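Local coordinates for Sel1 repeat family protein (Pseudomonas aeruginosa, PDB 6LCH) that probably serves as an immunity protein against the type VI secretion effector PldB, and is built largely from Sel1-type helical repeats, at residues A[33-38]-A[44-49]; A[137-142]-A[154-159]. All coordinates share one frame; numbering follows the deposited sequence.

Both contacts join consecutive helices of an all-helical, Sel1-repeat chain, but at different depths. The centre of contact 1, between 33-38 and 44-49, lies about 22 Å from the centre of the chain; it is a small hydrophobic join with no direct hydrogen bond across it. The centre of contact 2, between 137-142 and 154-159, lies about 12 Å from that point; it is buried and includes a bridging water. The two sit on opposite sides of the chain's centre, their own centres about 33 Å apart and their nearest atoms about 21 Å apart. Along the chain they come in series. Contact 2 also carries C159, which forms a disulfide with C10 near the N-terminus.

Contact 1 (A[33-38]-A[44-49]); sequences TLAKPD and PRIVGL
R45 and L49, joined by the helical bond from L49 N to R45 O (3.0 Å), both touch L34 from one turn apart. L34 sends its CD1 methyl to this pair. On one side it meets the aliphatic part of R45, with L34 CD1 3.8 Å from R45 CD; on another, L34 CD1 lies 4.1 Å from L49 CD1. R45 swings CG anti to its own N (chi1 173°) and runs extended from CG to NE, which carries CG, CD and NE past the methyl at a slant. The leucine methyl sits at the edge of the guanidinium, near its plane. The charged end looks elsewhere, NE making a long, weak ion pair with E30.

I46 fills the other half of the join. Its CG1 is 3.8 Å from L34 CB, and this is also where the backbones come nearest, L34 CA and I46 CA being 6.7 Å apart. With CG1 beside the backbone N (chi1 -67°), the chain ends in a CD1 methyl that rests 3.7 Å from L34 O. The same methyl continues to the next residue, 4.0 Å from A35 CA. I46 therefore covers the place where the first helix stops, since A35 is the first residue to leave helical angles.

Helix 22-34 thus ends against the opening turns of helix 43-55, and the end of the intervening loop adds to the join: P42 packs on L34, R41 touches I46, and R41 NH2 is hydrogen-bonded to A35 O. L49 also packs along helix 22-34 onto W27, E30 and A31. Just past the helix end, K36 forms a salt bridge with D241, tying this corner to the chain beyond helix 225-240.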
loop_
_atom_site.group_PDB
_atom_site.type_symbol
_atom_site.label_atom_id
_atom_site.label_comp_id
_atom_site.label_asym_id
_atom_site.label_seq_id
_atom_site.Cartn_x
_atom_site.Cartn_y
_atom_site.Cartn_z
ATOM N N THR A 33 -14.853 -3.479 10.241
ATOM C CA THR A 33 -15.992 -2.623 9.929
ATOM C C THR A 33 -16.290 -1.662 11.072
ATOM O O THR A 33 -16.548 -0.474 10.842
ATOM C CB THR A 33 -17.223 -3.475 9.617
ATOM O OG1 THR A 33 -16.976 -4.259 8.444
ATOM C CG2 THR A 33 -18.443 -2.599 9.386
ATOM N N LEU A 34 -16.255 -2.157 12.310
ATOM C CA LEU A 34 -16.511 -1.300 13.459
ATOM C C LEU A 34 -15.460 -0.213 13.618
ATOM O O LEU A 34 -15.722 0.779 14.300
ATOM C CB LEU A 34 -16.585 -2.135 14.740
ATOM C CG LEU A 34 -17.793 -3.065 14.891
ATOM C CD1 LEU A 34 -17.690 -3.873 16.172
ATOM C CD2 LEU A 34 -19.091 -2.272 14.859
ATOM N N ALA A 35 -14.284 -0.370 13.011
ATOM C CA ALA A 35 -13.211 0.613 13.126
ATOM C C ALA A 35 -13.358 1.781 12.157
ATOM O O ALA A 35 -12.442 2.603 12.060
ATOM C CB ALA A 35 -11.852 -0.059 12.904
ATOM N N LYS A 36 -14.486 1.892 11.468
ATOM C CA LYS A 36 -14.641 2.856 10.383
ATOM C C LYS A 36 -15.478 4.102 10.692
ATOM O O LYS A 36 -15.048 5.214 10.354
ATOM C CB LYS A 36 -15.242 2.146 9.167
ATOM C CG LYS A 36 -14.209 1.566 8.221
ATOM C CD LYS A 36 -14.795 0.463 7.367
ATOM C CE LYS A 36 -13.758 -0.069 6.395
ATOM N NZ LYS A 36 -14.204 -1.335 5.744
ATOM N N PRO A 37 -16.669 3.982 11.328
ATOM C CA PRO A 37 -17.698 5.021 11.154
ATOM C C PRO A 37 -17.547 6.265 12.022
ATOM O O PRO A 37 -16.494 6.498 12.626
ATOM C CB PRO A 37 -18.983 4.270 11.508
ATOM C CG PRO A 37 -18.550 3.353 12.593
ATOM C CD PRO A 37 -17.116 2.959 12.292
ATOM N N ASP A 38 -18.615 7.072 12.077
ATOM C CA ASP A 38 -18.609 8.357 12.768
ATOM C C ASP A 38 -19.212 8.284 14.165
ATOM O O ASP A 38 -19.545 9.320 14.750
ATOM C CB ASP A 38 -19.331 9.424 11.945
ATOM C CG ASP A 38 -18.960 10.837 12.378
ATOM O OD1 ASP A 38 -19.875 11.668 12.563
ATOM O OD2 ASP A 38 -17.753 11.108 12.552
ATOM N N PRO A 44 -13.077 -1.485 23.124
ATOM C CA PRO A 44 -12.961 -2.785 23.807
ATOM C C PRO A 44 -13.492 -3.941 22.979
ATOM O O PRO A 44 -12.896 -5.027 22.981
ATOM C CB PRO A 44 -13.774 -2.576 25.092
ATOM C CG PRO A 44 -13.668 -1.118 25.355
ATOM C CD PRO A 44 -13.690 -0.469 24.001
ATOM N N ARG A 45 -14.590 -3.733 22.250
ATOM C CA ARG A 45 -15.106 -4.793 21.391
ATOM C C ARG A 45 -14.204 -5.020 20.183
ATOM O O ARG A 45 -13.943 -6.169 19.806
ATOM C CB ARG A 45 -16.526 -4.467 20.941
ATOM C CG ARG A 45 -17.075 -5.442 19.918
ATOM C CD ARG A 45 -18.533 -5.159 19.614
ATOM N NE ARG A 45 -19.216 -6.327 19.059
ATOM C CZ ARG A 45 -19.567 -7.399 19.764
ATOM N NH1 ARG A 45 -19.314 -7.459 21.066
ATOM N NH2 ARG A 45 -20.182 -8.412 19.168
ATOM N N ILE A 46 -13.732 -3.939 19.555
ATOM C CA ILE A 46 -12.849 -4.074 18.398
ATOM C C ILE A 46 -11.614 -4.883 18.772
ATOM O O ILE A 46 -11.214 -5.805 18.055
ATOM C CB ILE A 46 -12.473 -2.688 17.846
ATOM C CG1 ILE A 46 -13.702 -1.996 17.258
ATOM C CG2 ILE A 46 -11.384 -2.800 16.795
ATOM C CD1 ILE A 46 -13.483 -0.532 16.975
ATOM N N VAL A 47 -11.002 -4.554 19.914
ATOM C CA VAL A 47 -9.826 -5.286 20.378
ATOM C C VAL A 47 -10.178 -6.743 20.644
ATOM O O VAL A 47 -9.417 -7.655 20.297
ATOM C CB VAL A 47 -9.234 -4.610 21.629
ATOM C CG1 VAL A 47 -8.185 -5.505 22.280
ATOM C CG2 VAL A 47 -8.639 -3.248 21.280
ATOM N N GLY A 48 -11.342 -6.987 21.251
ATOM C CA GLY A 48 -11.748 -8.356 21.530
ATOM C C GLY A 48 -11.816 -9.206 20.277
ATOM O O GLY A 48 -11.211 -10.277 20.204
ATOM N N LEU A 49 -12.537 -8.724 19.262
ATOM C CA LEU A 49 -12.657 -9.463 18.009
ATOM C C LEU A 49 -11.296 -9.672 17.358
ATOM O O LEU A 49 -10.935 -10.800 16.999
ATOM C CB LEU A 49 -13.593 -8.721 17.057
ATOM C CG LEU A 49 -15.047 -8.626 17.507
ATOM C CD1 LEU A 49 -15.712 -7.427 16.862
ATOM C CD2 LEU A 49 -15.785 -9.908 17.161
#

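Contact 2 (A[137-142]-A[154-159]); sequences TELGKF and LAYTHC
G140 and T157 meet where the two helices come close: T157 OG1 lies 3.5 Å from G140 CA, and the two CA atoms, G140 CA and T157 CA, are only 5.3 Å apart. With no side chain on the glycine, the threonine oxygen can sit directly against the opposite backbone. Beside this point L139 CB touches Y156 CD2 at 4.1 Å, approaching the ring obliquely.

A water bridges the two helices. It donates to both, at 2.7 Å to T137 O and at 3.0 Å to T157 OG1. T137 O also receives the helical bond from K141 N, 3.0 Å away, so this carbonyl serves the helix and the water together. T157 OG1 is likewise doubly engaged: besides accepting from the water, it gives its proton to G153 O one turn back. Its chi1 of -39° places the oxygen beside the backbone N, where it can reach that carbonyl while still facing G140.

Further out, Y156 is held at both ends. Its side chain packs on L136 and Y143 of helix 133-146, the hydroxyl accepts a hydrogen bond from F8 N, and P7 touches the side chain as well. The N-terminal segment is fixed here a second time by the C159-C10 disulfide, one turn along from Y156. L139 packs against L124, D125 and A128 of helix 123-129, and T157 and T137 touch L172 and A168 of helix 166-178.

Helices 133-146 and 150-162 run antiparallel and follow one another in sequence, forming the helical hairpin of a Sel1 repeat; stacked against the helices before and after it, the pair is a unit of the TPR-like alpha-solenoid.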
loop_
_atom_site.group_PDB
_atom_site.type_symbol
_atom_site.label_atom_id
_atom_site.label_comp_id
_atom_site.label_asym_id
_atom_site.label_seq_id
_atom_site.Cartn_x
_atom_site.Cartn_y
_atom_site.Cartn_z
ATOM N N THR A 137 7.984 -2.221 -2.249
ATOM C CA THR A 137 7.797 -0.803 -2.547
ATOM C C THR A 137 8.782 0.066 -1.774
ATOM O O THR A 137 9.326 1.034 -2.324
ATOM C CB THR A 137 6.357 -0.401 -2.227
ATOM O OG1 THR A 137 5.460 -1.200 -3.004
ATOM C CG2 THR A 137 6.119 1.069 -2.539
ATOM N N GLU A 138 9.018 -0.251 -0.497
ATOM C CA GLU A 138 9.983 0.515 0.285
ATOM C C GLU A 138 11.391 0.354 -0.272
ATOM O O GLU A 138 12.141 1.331 -0.373
ATOM C CB GLU A 138 9.945 0.085 1.751
ATOM C CG GLU A 138 11.080 0.660 2.596
ATOM C CD GLU A 138 10.932 2.152 2.838
ATOM O OE1 GLU A 138 9.783 2.644 2.818
ATOM O OE2 GLU A 138 11.962 2.831 3.045
ATOM N N LEU A 139 11.770 -0.877 -0.627
ATOM C CA LEU A 139 13.070 -1.093 -1.252
ATOM C C LEU A 139 13.172 -0.328 -2.564
ATOM O O LEU A 139 14.217 0.261 -2.872
ATOM C CB LEU A 139 13.303 -2.589 -1.478
ATOM C CG LEU A 139 13.578 -3.434 -0.231
ATOM C CD1 LEU A 139 13.451 -4.915 -0.557
ATOM C CD2 LEU A 139 14.948 -3.137 0.354
ATOM N N GLY A 140 12.091 -0.323 -3.345
ATOM C CA GLY A 140 12.062 0.485 -4.550
ATOM C C GLY A 140 12.345 1.948 -4.278
ATOM O O GLY A 140 13.076 2.597 -5.025
ATOM N N LYS A 141 11.792 2.478 -3.185
ATOM C CA LYS A 141 12.009 3.884 -2.854
ATOM C C LYS A 141 13.462 4.157 -2.480
ATOM O O LYS A 141 14.006 5.211 -2.823
ATOM C CB LYS A 141 11.068 4.302 -1.725
ATOM C CG LYS A 141 9.634 4.507 -2.189
ATOM C CD LYS A 141 8.624 4.102 -1.124
ATOM C CE LYS A 141 8.550 5.123 -0.004
ATOM N NZ LYS A 141 7.333 4.924 0.839
ATOM N N PHE A 142 14.103 3.225 -1.769
ATOM C CA PHE A 142 15.508 3.402 -1.414
ATOM C C PHE A 142 16.404 3.261 -2.637
ATOM O O PHE A 142 17.361 4.025 -2.808
ATOM C CB PHE A 142 15.909 2.393 -0.333
ATOM C CG PHE A 142 17.373 2.422 0.026
ATOM C CD1 PHE A 142 17.853 3.324 0.963
ATOM C CD2 PHE A 142 18.267 1.543 -0.564
ATOM C CE1 PHE A 142 19.197 3.355 1.298
ATOM C CE2 PHE A 142 19.615 1.571 -0.236
ATOM C CZ PHE A 142 20.080 2.476 0.698
ATOM N N LEU A 154 12.813 -0.008 -9.605
ATOM C CA LEU A 154 11.681 -0.090 -10.523
ATOM C C LEU A 154 11.218 -1.531 -10.709
ATOM O O LEU A 154 10.019 -1.791 -10.849
ATOM C CB LEU A 154 12.041 0.521 -11.879
ATOM C CG LEU A 154 11.750 2.009 -12.122
ATOM C CD1 LEU A 154 10.295 2.344 -11.813
ATOM C CD2 LEU A 154 12.690 2.906 -11.353
ATOM N N ALA A 155 12.156 -2.481 -10.733
ATOM C CA ALA A 155 11.770 -3.885 -10.829
ATOM C C ALA A 155 10.967 -4.314 -9.606
ATOM O O ALA A 155 9.883 -4.893 -9.731
ATOM C CB ALA A 155 13.009 -4.765 -10.996
ATOM N N TYR A 156 11.492 -4.039 -8.410
ATOM C CA TYR A 156 10.779 -4.398 -7.189
ATOM C C TYR A 156 9.448 -3.673 -7.095
ATOM O O TYR A 156 8.442 -4.258 -6.680
ATOM C CB TYR A 156 11.638 -4.085 -5.969
ATOM C CG TYR A 156 12.740 -5.091 -5.746
ATOM C CD1 TYR A 156 12.695 -6.335 -6.353
ATOM C CD2 TYR A 156 13.821 -4.795 -4.930
ATOM C CE1 TYR A 156 13.700 -7.260 -6.152
ATOM C CE2 TYR A 156 14.826 -5.708 -4.723
ATOM C CZ TYR A 156 14.764 -6.939 -5.338
ATOM O OH TYR A 156 15.766 -7.854 -5.132
ATOM N N THR A 157 9.421 -2.395 -7.475
ATOM C CA THR A 157 8.161 -1.666 -7.480
ATOM C C THR A 157 7.200 -2.231 -8.517
ATOM O O THR A 157 5.980 -2.213 -8.305
ATOM C CB THR A 157 8.413 -0.177 -7.722
ATOM O OG1 THR A 157 9.591 0.222 -7.017
ATOM C CG2 THR A 157 7.249 0.641 -7.204
ATOM N N HIS A 158 7.721 -2.749 -9.633
ATOM C CA HIS A 158 6.852 -3.390 -10.616
ATOM C C HIS A 158 6.308 -4.715 -10.095
ATOM O O HIS A 158 5.155 -5.065 -10.365
ATOM C CB HIS A 158 7.592 -3.580 -11.939
ATOM C CG HIS A 158 7.404 -2.446 -12.899
ATOM N ND1 HIS A 158 6.259 -2.289 -13.650
ATOM C CD2 HIS A 158 8.206 -1.403 -13.217
ATOM C CE1 HIS A 158 6.370 -1.207 -14.399
ATOM N NE2 HIS A 158 7.542 -0.650 -14.155
ATOM N N CYS A 159 7.119 -5.461 -9.339
ATOM C CA CYS A 159 6.632 -6.691 -8.723
ATOM C C CYS A 159 5.482 -6.402 -7.768
ATOM O O CYS A 159 4.509 -7.165 -7.703
ATOM C CB CYS A 159 7.777 -7.393 -7.991
ATOM S SG CYS A 159 7.377 -9.041 -7.369
HETATM O O HOH W 1 8.945 2.186 -4.789
#